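PDB 6A2C: sesquisabinene B synthase 2 from Santalum album, which probably converts farnesyl diphosphate into the sesquiterpene sesquisabinene B, using magnesium or manganese ions as cofactor. Local coordinates for residues A[412-417]-A[452-457]. Numbering follows the deposited sequence.
Sequences NALVSI and SCILCR. With FPP (farnesyl diphosphate), chain C.
The guanidinium of Arg-457 has CD1 of Ile-417 over the centre of one face, 3.6 Å above the plane. At its edge lie Ala-413 O and the terminal phosphate of farnesyl diphosphate. NE of Arg-457 bonds in the guanidinium plane to Ala-413 O at 2.9 Å, nearly straight at 177°. It meets this carbonyl from above its plane; Ile-417 N bonds from the opposite face. Two further near-straight bonds hold the diphosphate: Arg-457 NH1 to O3B at 3.0 Å and Arg-457 NH2 to O2B at 2.8 Å. NH1 also forms a salt bridge with Asp-461. A weak bond from NH2 goes obliquely to Ser-416 OG, which is also hydrogen-bonded to the magnesium ligand Glu-394. CG of Arg-457 is anti to the backbone N (chi1 163°), and bends at chi2 and chi3 fold the chain against CB of Ala-413. A leucine in place of Arg-457 would probably leave the terminal phosphate without two donors and Ala-413 O without its second. Farther from the ligand, Leu-414 CD2 packs on Ile-454 CG1 at 3.6 Å, and Leu-414 CD1 on Cys-453 CB at 4.1 Å. The contact lies in the all-helical metal-binding domain of this terpene synthase, beside the diphosphate site. The axes of helical residues 412-416 and 452-457, parts of helices 406-416 and 447-462, cross at 83°, with helix 377-400 against the former and helices 419-430, 489-510 and 521-535 around the latter.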
loop_
_atom_site.group_PDB
_atom_site.type_symbol
_atom_site.label_atom_id
_atom_site.label_comp_id
_atom_site.label_asym_id
_atom_site.label_seq_id
_atom_site.Cartn_x
_atom_site.Cartn_y
_atom_site.Cartn_z
ATOM N N ASN A 412 22.016 -3.104 -26.990
ATOM C CA ASN A 412 21.682 -3.758 -25.703
ATOM C C ASN A 412 21.451 -2.698 -24.609
ATOM O O ASN A 412 20.581 -2.904 -23.738
ATOM C CB ASN A 412 22.812 -4.667 -25.282
ATOM C CG ASN A 412 22.496 -5.519 -24.097
ATOM O OD1 ASN A 412 21.636 -6.387 -24.179
ATOM N ND2 ASN A 412 23.240 -5.319 -23.023
ATOM N N ALA A 413 22.261 -1.650 -24.599
ATOM C CA ALA A 413 22.271 -0.678 -23.482
ATOM C C ALA A 413 21.028 0.230 -23.504
ATOM O O ALA A 413 20.693 0.836 -22.447
ATOM C CB ALA A 413 23.559 0.072 -23.494
ATOM N N LEU A 414 20.355 0.362 -24.646
ATOM C CA LEU A 414 19.083 1.114 -24.702
ATOM C C LEU A 414 18.014 0.287 -23.982
ATOM O O LEU A 414 17.025 0.866 -23.543
ATOM C CB LEU A 414 18.711 1.467 -26.143
ATOM C CG LEU A 414 18.254 0.321 -27.055
ATOM C CD1 LEU A 414 16.775 0.035 -26.896
ATOM C CD2 LEU A 414 18.546 0.627 -28.519
ATOM N N VAL A 415 18.227 -1.015 -23.835
ATOM C CA VAL A 415 17.334 -1.878 -23.028
ATOM C C VAL A 415 17.791 -1.845 -21.576
ATOM O O VAL A 415 16.920 -1.668 -20.684
ATOM C CB VAL A 415 17.307 -3.325 -23.536
ATOM C CG1 VAL A 415 16.373 -4.131 -22.642
ATOM C CG2 VAL A 415 16.926 -3.412 -25.008
ATOM N N SER A 416 19.090 -1.998 -21.319
ATOM C CA SER A 416 19.568 -2.100 -19.918
ATOM C C SER A 416 19.284 -0.808 -19.136
ATOM O O SER A 416 19.223 -0.881 -17.917
ATOM C CB SER A 416 21.017 -2.508 -19.823
ATOM O OG SER A 416 21.859 -1.455 -20.249
ATOM N N ILE A 417 19.228 0.351 -19.783
ATOM C CA ILE A 417 19.003 1.630 -19.051
ATOM C C ILE A 417 17.590 1.576 -18.422
ATOM O O ILE A 417 17.363 2.298 -17.438
ATOM C CB ILE A 417 19.226 2.839 -19.970
ATOM C CG1 ILE A 417 19.272 4.165 -19.193
ATOM C CG2 ILE A 417 18.176 2.863 -21.078
ATOM C CD1 ILE A 417 20.495 4.317 -18.279
ATOM N N SER A 452 14.144 7.823 -27.819
ATOM C CA SER A 452 14.052 8.142 -26.377
ATOM C C SER A 452 14.962 7.198 -25.565
ATOM O O SER A 452 15.705 7.679 -24.709
ATOM C CB SER A 452 12.620 8.127 -25.937
ATOM O OG SER A 452 12.531 8.303 -24.536
ATOM N N CYS A 453 14.886 5.873 -25.758
ATOM C CA CYS A 453 15.684 4.898 -24.969
ATOM C C CYS A 453 17.188 5.090 -25.219
ATOM O O CYS A 453 17.961 5.090 -24.232
ATOM C CB CYS A 453 15.239 3.457 -25.236
ATOM S SG CYS A 453 13.492 3.216 -24.787
ATOM N N ILE A 454 17.601 5.290 -26.467
ATOM C CA ILE A 454 19.020 5.497 -26.797
ATOM C C ILE A 454 19.446 6.804 -26.117
ATOM O O ILE A 454 20.525 6.842 -25.568
ATOM C CB ILE A 454 19.295 5.536 -28.318
ATOM C CG1 ILE A 454 19.229 4.138 -28.920
ATOM C CG2 ILE A 454 20.653 6.174 -28.587
ATOM C CD1 ILE A 454 19.313 4.115 -30.415
ATOM N N LEU A 455 18.639 7.838 -26.201
ATOM C CA LEU A 455 19.015 9.156 -25.606
ATOM C C LEU A 455 19.244 8.976 -24.100
ATOM O O LEU A 455 20.319 9.398 -23.584
ATOM C CB LEU A 455 17.904 10.158 -25.899
ATOM C CG LEU A 455 18.046 10.891 -27.224
ATOM C CD1 LEU A 455 16.749 11.547 -27.625
ATOM C CD2 LEU A 455 19.160 11.909 -27.149
ATOM N N CYS A 456 18.314 8.312 -23.403
ATOM C CA CYS A 456 18.439 8.134 -21.939
ATOM C C CYS A 456 19.756 7.419 -21.589
ATOM O O CYS A 456 20.444 7.817 -20.604
ATOM C CB CYS A 456 17.226 7.390 -21.394
ATOM S SG CYS A 456 15.718 8.387 -21.452
ATOM N N ARG A 457 20.118 6.378 -22.366
ATOM C CA ARG A 457 21.359 5.603 -22.153
ATOM C C ARG A 457 22.558 6.507 -22.405
ATOM O O ARG A 457 23.452 6.541 -21.552
ATOM C CB ARG A 457 21.388 4.355 -23.045
ATOM C CG ARG A 457 22.755 3.717 -23.213
ATOM C CD ARG A 457 23.433 3.429 -21.914
ATOM N NE ARG A 457 22.753 2.436 -21.106
ATOM C CZ ARG A 457 23.010 2.171 -19.832
ATOM N NH1 ARG A 457 23.914 2.867 -19.169
ATOM N NH2 ARG A 457 22.350 1.196 -19.216
HETATM C C1 FPP C . 20.937 3.999 -12.243
HETATM O O1 FPP C . 22.346 4.220 -12.392
HETATM C C2 FPP C . 20.078 4.502 -13.367
HETATM C C3 FPP C . 19.243 3.705 -14.028
HETATM C C4 FPP C . 19.100 2.244 -13.701
HETATM C C5 FPP C . 18.441 4.186 -15.206
HETATM C C6 FPP C . 16.941 4.032 -15.080
HETATM C C7 FPP C . 16.299 5.151 -14.320
HETATM C C8 FPP C . 15.979 5.169 -13.035
HETATM C C10 FPP C . 16.284 4.064 -12.087
HETATM C C9 FPP C . 15.223 6.310 -12.441
HETATM C C11 FPP C . 13.759 6.015 -12.443
HETATM C C12 FPP C . 13.015 6.652 -13.574
HETATM C C13 FPP C . 11.708 6.868 -13.679
HETATM C C14 FPP C . 11.068 7.427 -14.916
HETATM C C15 FPP C . 10.739 6.583 -12.569
HETATM P PA FPP C . 23.370 3.327 -13.300
HETATM O O1A FPP C . 24.017 4.484 -14.020
HETATM O O2A FPP C . 24.222 2.163 -12.693
HETATM O O3A FPP C . 22.586 2.539 -14.503
HETATM P PB FPP C . 23.518 1.518 -15.497
HETATM O O1B FPP C . 24.239 0.482 -14.620
HETATM O O2B FPP C . 22.544 0.855 -16.452
HETATM O O3B FPP C . 24.477 2.411 -16.228
#